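Local coordinates for aldehyde dehydrogenase (Bartonella henselae, PDB 3I44), which probably oxidises aldehydes to carboxylic acids with a nicotinamide cofactor such as NAD+, at residues S49-C54 against R381-R386; Y159-V164 against A188-V193; I278-A283 against L412-E417. The protein carries 1 engineered substitution. One frame throughout, in Å; residues are numbered along the deposited sequence.

Contact 1 of 3, residues S49-C54 against R381-R386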
loop_
_atom_site.group_PDB
_atom_site.type_symbol
_atom_site.label_atom_id
_atom_site.label_comp_id
_atom_site.label_asym_id
_atom_site.label_seq_id
_atom_site.Cartn_x
_atom_site.Cartn_y
_atom_site.Cartn_z
ATOM N N SER A 49 -20.457 18.416 -26.342
ATOM C CA SER A 49 -20.496 19.684 -27.037
ATOM C C SER A 49 -21.878 19.858 -27.708
ATOM O O SER A 49 -22.341 20.996 -27.887
ATOM C CB SER A 49 -19.341 19.788 -28.063
ATOM O OG SER A 49 -18.065 19.983 -27.417
ATOM N N THR A 50 -22.531 18.732 -28.022
ATOM C CA THR A 50 -23.840 18.713 -28.707
ATOM C C THR A 50 -25.000 18.047 -27.936
ATOM O O THR A 50 -26.161 18.279 -28.265
ATOM C CB THR A 50 -23.747 17.955 -30.039
ATOM O OG1 THR A 50 -23.318 16.609 -29.783
ATOM C CG2 THR A 50 -22.780 18.642 -31.011
ATOM N N GLU A 51 -24.707 17.226 -26.935
ATOM C CA GLU A 51 -25.720 16.392 -26.250
ATOM C C GLU A 51 -26.206 15.199 -27.074
ATOM O O GLU A 51 -27.135 14.515 -26.672
ATOM C CB GLU A 51 -26.920 17.207 -25.739
ATOM C CG GLU A 51 -26.505 18.335 -24.856
ATOM C CD GLU A 51 -27.651 18.993 -24.075
ATOM O OE1 GLU A 51 -28.547 18.305 -23.536
ATOM O OE2 GLU A 51 -27.599 20.227 -23.952
ATOM N N GLU A 52 -25.552 14.922 -28.190
ATOM C CA GLU A 52 -25.945 13.817 -29.067
ATOM C C GLU A 52 -25.030 12.607 -28.924
ATOM O O GLU A 52 -23.836 12.753 -28.622
ATOM C CB GLU A 52 -25.965 14.300 -30.504
ATOM C CG GLU A 52 -27.197 15.193 -30.779
ATOM C CD GLU A 52 -27.040 16.122 -31.971
ATOM O OE1 GLU A 52 -26.096 15.935 -32.783
ATOM O OE2 GLU A 52 -27.879 17.055 -32.083
ATOM N N ALA A 53 -25.612 11.424 -29.117
ATOM C CA ALA A 53 -24.887 10.176 -29.147
ATOM C C ALA A 53 -23.881 10.134 -30.313
ATOM O O ALA A 53 -24.251 10.388 -31.459
ATOM C CB ALA A 53 -25.898 8.979 -29.235
ATOM N N CYS A 54 -22.617 9.827 -30.024
ATOM C CA CYS A 54 -21.595 9.672 -31.072
ATOM C C CYS A 54 -21.185 8.224 -31.303
ATOM O O CYS A 54 -20.540 7.893 -32.316
ATOM C CB CYS A 54 -20.348 10.520 -30.777
ATOM S SG CYS A 54 -19.459 10.102 -29.226
ATOM N N ARG A 381 -27.249 24.383 -26.475
ATOM C CA ARG A 381 -27.100 23.007 -26.023
ATOM C C ARG A 381 -25.632 22.718 -25.702
ATOM O O ARG A 381 -24.752 23.481 -26.064
ATOM C CB ARG A 381 -27.566 22.063 -27.106
ATOM C CG ARG A 381 -26.835 22.287 -28.372
ATOM C CD ARG A 381 -27.330 21.405 -29.467
ATOM N NE ARG A 381 -26.346 21.442 -30.549
ATOM C CZ ARG A 381 -26.247 20.539 -31.524
ATOM N NH1 ARG A 381 -27.086 19.503 -31.571
ATOM N NH2 ARG A 381 -25.301 20.672 -32.452
ATOM N N GLY A 382 -25.405 21.594 -25.042
ATOM C CA GLY A 382 -24.083 21.200 -24.543
ATOM C C GLY A 382 -23.949 21.553 -23.080
ATOM O O GLY A 382 -24.616 22.459 -22.584
ATOM N N TYR A 383 -23.057 20.859 -22.388
ATOM C CA TYR A 383 -22.876 21.022 -20.950
ATOM C C TYR A 383 -21.866 22.148 -20.646
ATOM O O TYR A 383 -20.853 21.936 -19.977
ATOM C CB TYR A 383 -22.436 19.678 -20.336
ATOM C CG TYR A 383 -23.297 18.504 -20.823
ATOM C CD1 TYR A 383 -24.700 18.547 -20.738
ATOM C CD2 TYR A 383 -22.719 17.382 -21.408
ATOM C CE1 TYR A 383 -25.494 17.488 -21.235
ATOM C CE2 TYR A 383 -23.494 16.337 -21.890
ATOM C CZ TYR A 383 -24.892 16.385 -21.785
ATOM O OH TYR A 383 -25.656 15.336 -22.284
ATOM N N TYR A 384 -22.177 23.355 -21.103
ATOM C CA TYR A 384 -21.277 24.503 -20.921
ATOM C C TYR A 384 -21.507 25.187 -19.609
ATOM O O TYR A 384 -22.648 25.573 -19.287
ATOM C CB TYR A 384 -21.469 25.501 -22.054
ATOM C CG TYR A 384 -21.091 24.912 -23.392
ATOM C CD1 TYR A 384 -19.754 24.773 -23.754
ATOM C CD2 TYR A 384 -22.055 24.505 -24.296
ATOM C CE1 TYR A 384 -19.393 24.236 -24.975
ATOM C CE2 TYR A 384 -21.696 23.951 -25.528
ATOM C CZ TYR A 384 -20.364 23.824 -25.854
ATOM O OH TYR A 384 -20.013 23.299 -27.066
ATOM N N VAL A 385 -20.426 25.317 -18.839
ATOM C CA VAL A 385 -20.444 25.948 -17.553
ATOM C C VAL A 385 -19.721 27.284 -17.727
ATOM O O VAL A 385 -18.720 27.375 -18.442
ATOM C CB VAL A 385 -19.755 25.065 -16.480
ATOM C CG1 VAL A 385 -19.710 25.773 -15.122
ATOM C CG2 VAL A 385 -20.456 23.707 -16.341
ATOM N N ARG A 386 -20.231 28.314 -17.076
ATOM C CA ARG A 386 -19.629 29.635 -17.151
ATOM C C ARG A 386 -18.405 29.705 -16.256
ATOM O O ARG A 386 -18.494 29.367 -15.072
ATOM C CB ARG A 386 -20.638 30.699 -16.672
ATOM C CG ARG A 386 -21.889 30.816 -17.517
ATOM C CD ARG A 386 -23.039 31.504 -16.784
ATOM N NE ARG A 386 -22.773 32.920 -16.521
ATOM C CZ ARG A 386 -23.460 33.656 -15.649
ATOM N NH1 ARG A 386 -24.451 33.128 -14.943
ATOM N NH2 ARG A 386 -23.176 34.944 -15.485
HETATM O O HOH W 1 -28.193 15.758 -22.174
#
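Thr50 lies over one face of the Arg381 guanidinium, its CB 3.8 Å above the plane and over the centre of the group. The methyl CG2 of Thr50 comes 3.5 Å from NH2 of Arg381, the two side chains running alongside each other in the same direction. At the guanidinium edge sits Glu52, whose OE2 is 2.6 Å from NH1 of Arg381. This is a salt bridge, but its hydrogen bond is weak: the N-H is bent to 119° and the carboxylate is turned 69° out of the guanidinium plane. Arg381 gets there with CG set between its own backbone N and carbonyl carbon (chi1 57°) and an extended chain beyond.

The Tyr383 ring receives a water at its edge, and CG of Glu51 approaches obliquely, 3.9 Å from CE1 of Tyr383. The same water donates to OE1 of Glu51 and is 2.6 Å from OH of Tyr383. The Tyr384 ring has Arg381 O at its edge, in plane, and Ser49 O coming in obliquely. Glu51 OE2 takes the backbone N-H of Gly382 through its anti lone pair, at 2.8 Å. Thr50 OG1 closes an ST turn by accepting from N of Glu52, while Ser49 OG is hydrogen-bonded to Gly335 N.

The contact joins the approach to strand 52-58 to the loop before strand 388-391, with Ile46 of the sodium site packing on Tyr383. Glu51 is held at both carboxylate oxygens, which fixes its rotation, whereas the Glu52-Arg381 pair rests on charge more than on a well-directed hydrogen bond.

Contact 2 of 3, residues Y159-V164 against A188-V193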
loop_
_atom_site.group_PDB
_atom_site.type_symbol
_atom_site.label_atom_id
_atom_site.label_comp_id
_atom_site.label_asym_id
_atom_site.label_seq_id
_atom_site.Cartn_x
_atom_site.Cartn_y
_atom_site.Cartn_z
ATOM N N TYR A 159 13.093 -8.188 -8.352
ATOM C CA TYR A 159 11.759 -7.654 -8.613
ATOM C C TYR A 159 11.034 -8.647 -9.496
ATOM O O TYR A 159 11.583 -9.078 -10.540
ATOM C CB TYR A 159 11.802 -6.295 -9.323
ATOM C CG TYR A 159 12.355 -5.149 -8.488
ATOM C CD1 TYR A 159 11.523 -4.380 -7.713
ATOM C CD2 TYR A 159 13.716 -4.877 -8.459
ATOM C CE1 TYR A 159 12.014 -3.363 -6.950
ATOM C CE2 TYR A 159 14.229 -3.860 -7.701
ATOM C CZ TYR A 159 13.372 -3.092 -6.948
ATOM O OH TYR A 159 13.854 -2.050 -6.155
ATOM N N ASP A 160 9.806 -8.998 -9.111
ATOM C CA ASP A 160 8.962 -9.941 -9.882
ATOM C C ASP A 160 7.630 -9.279 -10.298
ATOM O O ASP A 160 7.008 -8.566 -9.492
ATOM C CB ASP A 160 8.568 -11.143 -9.004
ATOM C CG ASP A 160 9.700 -12.158 -8.785
ATOM O OD1 ASP A 160 10.443 -12.460 -9.734
ATOM O OD2 ASP A 160 9.752 -12.702 -7.652
ATOM N N ALA A 161 7.171 -9.552 -11.514
ATOM C CA ALA A 161 5.826 -9.156 -11.916
ATOM C C ALA A 161 4.810 -9.497 -10.799
ATOM O O ALA A 161 4.735 -10.641 -10.363
ATOM C CB ALA A 161 5.441 -9.856 -13.208
ATOM N N ILE A 162 4.039 -8.510 -10.345
ATOM C CA ILE A 162 3.049 -8.755 -9.279
ATOM C C ILE A 162 2.017 -9.811 -9.726
ATOM O O ILE A 162 1.530 -10.598 -8.899
ATOM C CB ILE A 162 2.398 -7.439 -8.752
ATOM C CG1 ILE A 162 1.792 -7.676 -7.358
ATOM C CG2 ILE A 162 1.357 -6.889 -9.737
ATOM C CD1 ILE A 162 1.446 -6.372 -6.509
ATOM N N GLY A 163 1.734 -9.861 -11.024
ATOM C CA GLY A 163 0.785 -10.838 -11.574
ATOM C C GLY A 163 -0.190 -10.243 -12.571
ATOM O O GLY A 163 0.164 -9.370 -13.359
ATOM N N VAL A 164 -1.434 -10.739 -12.540
ATOM C CA VAL A 164 -2.481 -10.280 -13.407
ATOM C C VAL A 164 -3.137 -9.128 -12.679
ATOM O O VAL A 164 -3.468 -9.255 -11.529
ATOM C CB VAL A 164 -3.515 -11.388 -13.742
ATOM C CG1 VAL A 164 -4.464 -10.898 -14.814
ATOM C CG2 VAL A 164 -2.845 -12.690 -14.219
ATOM N N ALA A 188 6.871 -4.237 -16.440
ATOM C CA ALA A 188 7.031 -5.054 -15.250
ATOM C C ALA A 188 6.824 -6.564 -15.534
ATOM O O ALA A 188 7.225 -7.399 -14.727
ATOM C CB ALA A 188 6.079 -4.597 -14.136
ATOM N N GLY A 189 6.230 -6.897 -16.670
ATOM C CA GLY A 189 5.939 -8.306 -17.013
ATOM C C GLY A 189 4.552 -8.804 -16.585
ATOM O O GLY A 189 4.305 -10.031 -16.548
ATOM N N CYS A 190 3.667 -7.876 -16.238
ATOM C CA CYS A 190 2.280 -8.199 -15.883
ATOM C C CYS A 190 1.406 -8.319 -17.110
ATOM O O CYS A 190 1.710 -7.736 -18.138
ATOM C CB CYS A 190 1.682 -7.121 -14.991
ATOM S SG CYS A 190 2.456 -6.963 -13.409
ATOM N N THR A 191 0.292 -9.030 -16.977
ATOM C CA THR A 191 -0.821 -8.978 -17.932
ATOM C C THR A 191 -1.989 -8.268 -17.215
ATOM O O THR A 191 -1.961 -8.049 -15.976
ATOM C CB THR A 191 -1.211 -10.391 -18.405
ATOM O OG1 THR A 191 -1.671 -11.139 -17.285
ATOM C CG2 THR A 191 0.017 -11.137 -19.026
ATOM N N MET A 192 -3.001 -7.855 -17.963
ATOM C CA MET A 192 -3.949 -6.860 -17.409
ATOM C C MET A 192 -5.322 -6.878 -18.055
ATOM O O MET A 192 -5.456 -7.249 -19.213
ATOM C CB MET A 192 -3.380 -5.432 -17.540
ATOM C CG MET A 192 -3.140 -4.988 -18.975
ATOM S SD MET A 192 -1.663 -3.928 -19.167
ATOM C CE MET A 192 -0.378 -5.152 -18.954
ATOM N N VAL A 193 -6.315 -6.455 -17.279
ATOM C CA VAL A 193 -7.632 -6.118 -17.789
ATOM C C VAL A 193 -7.900 -4.657 -17.465
ATOM O O VAL A 193 -7.870 -4.244 -16.297
ATOM C CB VAL A 193 -8.748 -7.002 -17.217
ATOM C CG1 VAL A 193 -10.137 -6.577 -17.806
ATOM C CG2 VAL A 193 -8.456 -8.469 -17.535
#
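Ala161 points its methyl at the end of helix 174-188, with CB 3.4 Å from O of Ala188 and 3.5 Å from O of Gly189. One residue on, the sulfur of Cys190 meets Ile162 at 3.8 Å from CG2, the branch that touches. The same cysteine also lies against backbone: its CB is 3.2 Å from O of Gly163, and SG is 3.3 Å from that oxygen. SG stands anti to the carbonyl carbon of Cys190 (chi1 -65°), which brings the sulfur against both Ile162 and Gly163. Gly163 O is buried here and has no hydrogen-bonding partner in the model, and the same is true of Thr191 N. Further along, the side chains of Val164 and Thr191 cross at a slant, with OG1 of Thr191 3.6 Å from CG2 of Val164 and 3.7 Å from CG1, so the hydroxyl oxygen rests against both methyl branches. Beside this pair, CA of Val164 makes a C-H...O contact to O of Thr191 at 3.4 Å.

These pieces belong to a beta-alpha-beta unit: strand 156-168, helix 174-188 and the parallel strand 191-195. Gly189, with a positive phi of 92°, ends the helix in a Schellman motif and turns the chain toward the second strand. Gly163 also has a positive phi, at the break in the first strand.

Around this first shell, Thr191 OG1 is hydrogen-bonded to Ala72 O of helix 62-79, and that helix also lays Phe76 on Ala161 and on Thr191. Phe488 packs on Ala188 and Cys190. On the first strand, backbone bonds run from Ile162 to Phe488 and from Val164 to Glu242, while Arg476 of the second subunit packs on Ile162.

Contact 3 of 3, residues I278-A283 against L412-E417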
loop_
_atom_site.group_PDB
_atom_site.type_symbol
_atom_site.label_atom_id
_atom_site.label_comp_id
_atom_site.label_asym_id
_atom_site.label_seq_id
_atom_site.Cartn_x
_atom_site.Cartn_y
_atom_site.Cartn_z
ATOM N N ILE A 278 -1.213 29.278 -2.914
ATOM C CA ILE A 278 -0.835 30.331 -2.009
ATOM C C ILE A 278 -0.017 31.375 -2.753
ATOM O O ILE A 278 1.124 31.119 -3.189
ATOM C CB ILE A 278 -0.033 29.818 -0.818
ATOM C CG1 ILE A 278 -0.841 28.799 -0.019
ATOM C CG2 ILE A 278 0.411 30.990 0.057
ATOM C CD1 ILE A 278 0.004 27.991 1.051
ATOM N N ILE A 279 -0.612 32.556 -2.900
ATOM C CA ILE A 279 -0.003 33.656 -3.688
ATOM C C ILE A 279 0.316 34.816 -2.756
ATOM O O ILE A 279 -0.568 35.441 -2.172
ATOM C CB ILE A 279 -0.895 34.115 -4.830
ATOM C CG1 ILE A 279 -1.298 32.894 -5.673
ATOM C CG2 ILE A 279 -0.188 35.189 -5.691
ATOM C CD1 ILE A 279 -2.080 33.222 -6.933
ATOM N N PHE A 280 1.605 35.041 -2.576
ATOM C CA PHE A 280 2.095 36.137 -1.765
ATOM C C PHE A 280 2.167 37.417 -2.582
ATOM O O PHE A 280 2.213 37.376 -3.809
ATOM C CB PHE A 280 3.472 35.805 -1.188
ATOM C CG PHE A 280 3.428 34.816 -0.071
ATOM C CD1 PHE A 280 3.207 35.239 1.238
ATOM C CD2 PHE A 280 3.574 33.452 -0.321
ATOM C CE1 PHE A 280 3.163 34.343 2.267
ATOM C CE2 PHE A 280 3.510 32.536 0.716
ATOM C CZ PHE A 280 3.324 32.977 2.016
ATOM N N ALA A 281 2.170 38.554 -1.871
ATOM C CA ALA A 281 2.305 39.889 -2.498
ATOM C C ALA A 281 3.580 40.020 -3.363
ATOM O O ALA A 281 3.640 40.818 -4.301
ATOM C CB ALA A 281 2.252 41.006 -1.415
ATOM N N ASP A 282 4.601 39.245 -3.030
ATOM C CA ASP A 282 5.868 39.319 -3.744
ATOM C C ASP A 282 5.986 38.271 -4.842
ATOM O O ASP A 282 7.091 38.023 -5.333
ATOM C CB ASP A 282 7.060 39.276 -2.772
ATOM C CG ASP A 282 7.196 37.927 -1.981
ATOM O OD1 ASP A 282 6.489 36.937 -2.279
ATOM O OD2 ASP A 282 8.041 37.882 -1.055
ATOM N N ALA A 283 4.855 37.687 -5.264
ATOM C CA ALA A 283 4.855 36.745 -6.385
ATOM C C ALA A 283 5.228 37.475 -7.683
ATOM O O ALA A 283 5.050 38.679 -7.788
ATOM C CB ALA A 283 3.491 36.021 -6.517
ATOM N N LEU A 412 -9.871 33.655 -1.261
ATOM C CA LEU A 412 -9.961 34.200 0.077
ATOM C C LEU A 412 -8.581 34.733 0.493
ATOM O O LEU A 412 -7.567 34.319 -0.061
ATOM C CB LEU A 412 -10.437 33.147 1.056
ATOM C CG LEU A 412 -9.760 31.777 1.041
ATOM C CD1 LEU A 412 -9.918 31.184 2.414
ATOM C CD2 LEU A 412 -10.344 30.805 -0.063
ATOM N N PRO A 413 -8.543 35.680 1.437
ATOM C CA PRO A 413 -7.275 36.269 1.863
ATOM C C PRO A 413 -6.648 35.587 3.061
ATOM O O PRO A 413 -7.316 34.844 3.789
ATOM C CB PRO A 413 -7.676 37.690 2.255
ATOM C CG PRO A 413 -9.029 37.504 2.866
ATOM C CD PRO A 413 -9.691 36.368 2.055
ATOM N N PHE A 414 -5.354 35.822 3.251
ATOM C CA PHE A 414 -4.699 35.479 4.507
ATOM C C PHE A 414 -3.812 36.631 4.938
ATOM O O PHE A 414 -3.422 37.451 4.116
ATOM C CB PHE A 414 -3.897 34.180 4.411
ATOM C CG PHE A 414 -2.683 34.268 3.543
ATOM C CD1 PHE A 414 -1.456 34.690 4.073
ATOM C CD2 PHE A 414 -2.750 33.932 2.201
ATOM C CE1 PHE A 414 -0.325 34.772 3.264
ATOM C CE2 PHE A 414 -1.624 34.007 1.390
ATOM C CZ PHE A 414 -0.409 34.414 1.922
ATOM N N ASN A 415 -3.484 36.647 6.227
ATOM C CA ASN A 415 -2.652 37.684 6.815
ATOM C C ASN A 415 -1.277 37.225 7.258
ATOM O O ASN A 415 -0.341 38.005 7.194
ATOM C CB ASN A 415 -3.390 38.314 7.986
ATOM C CG ASN A 415 -4.608 39.096 7.535
ATOM O OD1 ASN A 415 -4.486 40.114 6.848
ATOM N ND2 ASN A 415 -5.796 38.603 7.893
ATOM N N THR A 416 -1.138 35.979 7.700
ATOM C CA THR A 416 0.167 35.470 8.095
ATOM C C THR A 416 0.515 34.158 7.391
ATOM O O THR A 416 -0.365 33.457 6.837
ATOM C CB THR A 416 0.217 35.192 9.597
ATOM O OG1 THR A 416 -0.731 34.166 9.897
ATOM C CG2 THR A 416 -0.081 36.449 10.425
ATOM N N GLU A 417 1.796 33.802 7.436
ATOM C CA GLU A 417 2.232 32.539 6.847
ATOM C C GLU A 417 1.478 31.371 7.502
ATOM O O GLU A 417 0.985 30.489 6.794
ATOM C CB GLU A 417 3.750 32.343 6.976
ATOM C CG GLU A 417 4.554 33.295 6.134
ATOM C CD GLU A 417 6.059 33.028 6.207
ATOM O OE1 GLU A 417 6.489 31.961 6.684
ATOM O OE2 GLU A 417 6.818 33.904 5.772
#
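Phe414 places its CG between its own backbone N and carbonyl carbon (chi1 69°), which sends the ring across to the 278-283 segment. Phe280 takes a different rotamer, CG anti to the carbonyl carbon (chi1 -74°), and presents a face to it. The result is an offset edge-to-face pair: the edge of Phe414 meets the face of Phe280, with the ring planes at 80° and the centroids 5.2 Å apart. CZ of Phe414 sits 3.6 Å from CE1 of Phe280, displaced toward the rim of that ring.

The Ile278 side chain crosses that of Phe414 at about a right angle and adds a methyl, with CG2 of Ile278 3.9 Å from CE2 of Phe414. Glu417 contributes only its aliphatic part, with CG 4.2 Å from CE1 of Phe280; its carboxylate turns to Arg445 in a salt bridge.

The segments end strands 276-279 and 408-414, which strand 308-312 separates in one sheet, so the rings bridge above the intervening strand, whose Glu312 touches both phenylalanines. Helices 417-425 and 440-449 pack around them. Contact here is apolar and aromatic: the C-H edge of Phe414 faces the pi cloud of Phe280, a weakly favourable electrostatic match.

Starting from the N terminus, the chain enters contact 1 at 49-54, which runs into strand 52-58 of the four-stranded sheet, and closes that long loop only at 381-386, before strand 388-391. Contact 2 is nested inside it: 159-164 and 188-193 close a short loop, the beta-alpha-beta unit of a different sheet. Contact 3 opens later, at 278-283, and closes at 412-417, after contact 1 has closed, so contacts 1 and 3 cross, while 2 and 3 follow in series. Contact 3 ties strand ends within the sheet that also holds 388-391. The three are separate: contacts 1 and 3 come nearest, about 17 Å between nearest atoms.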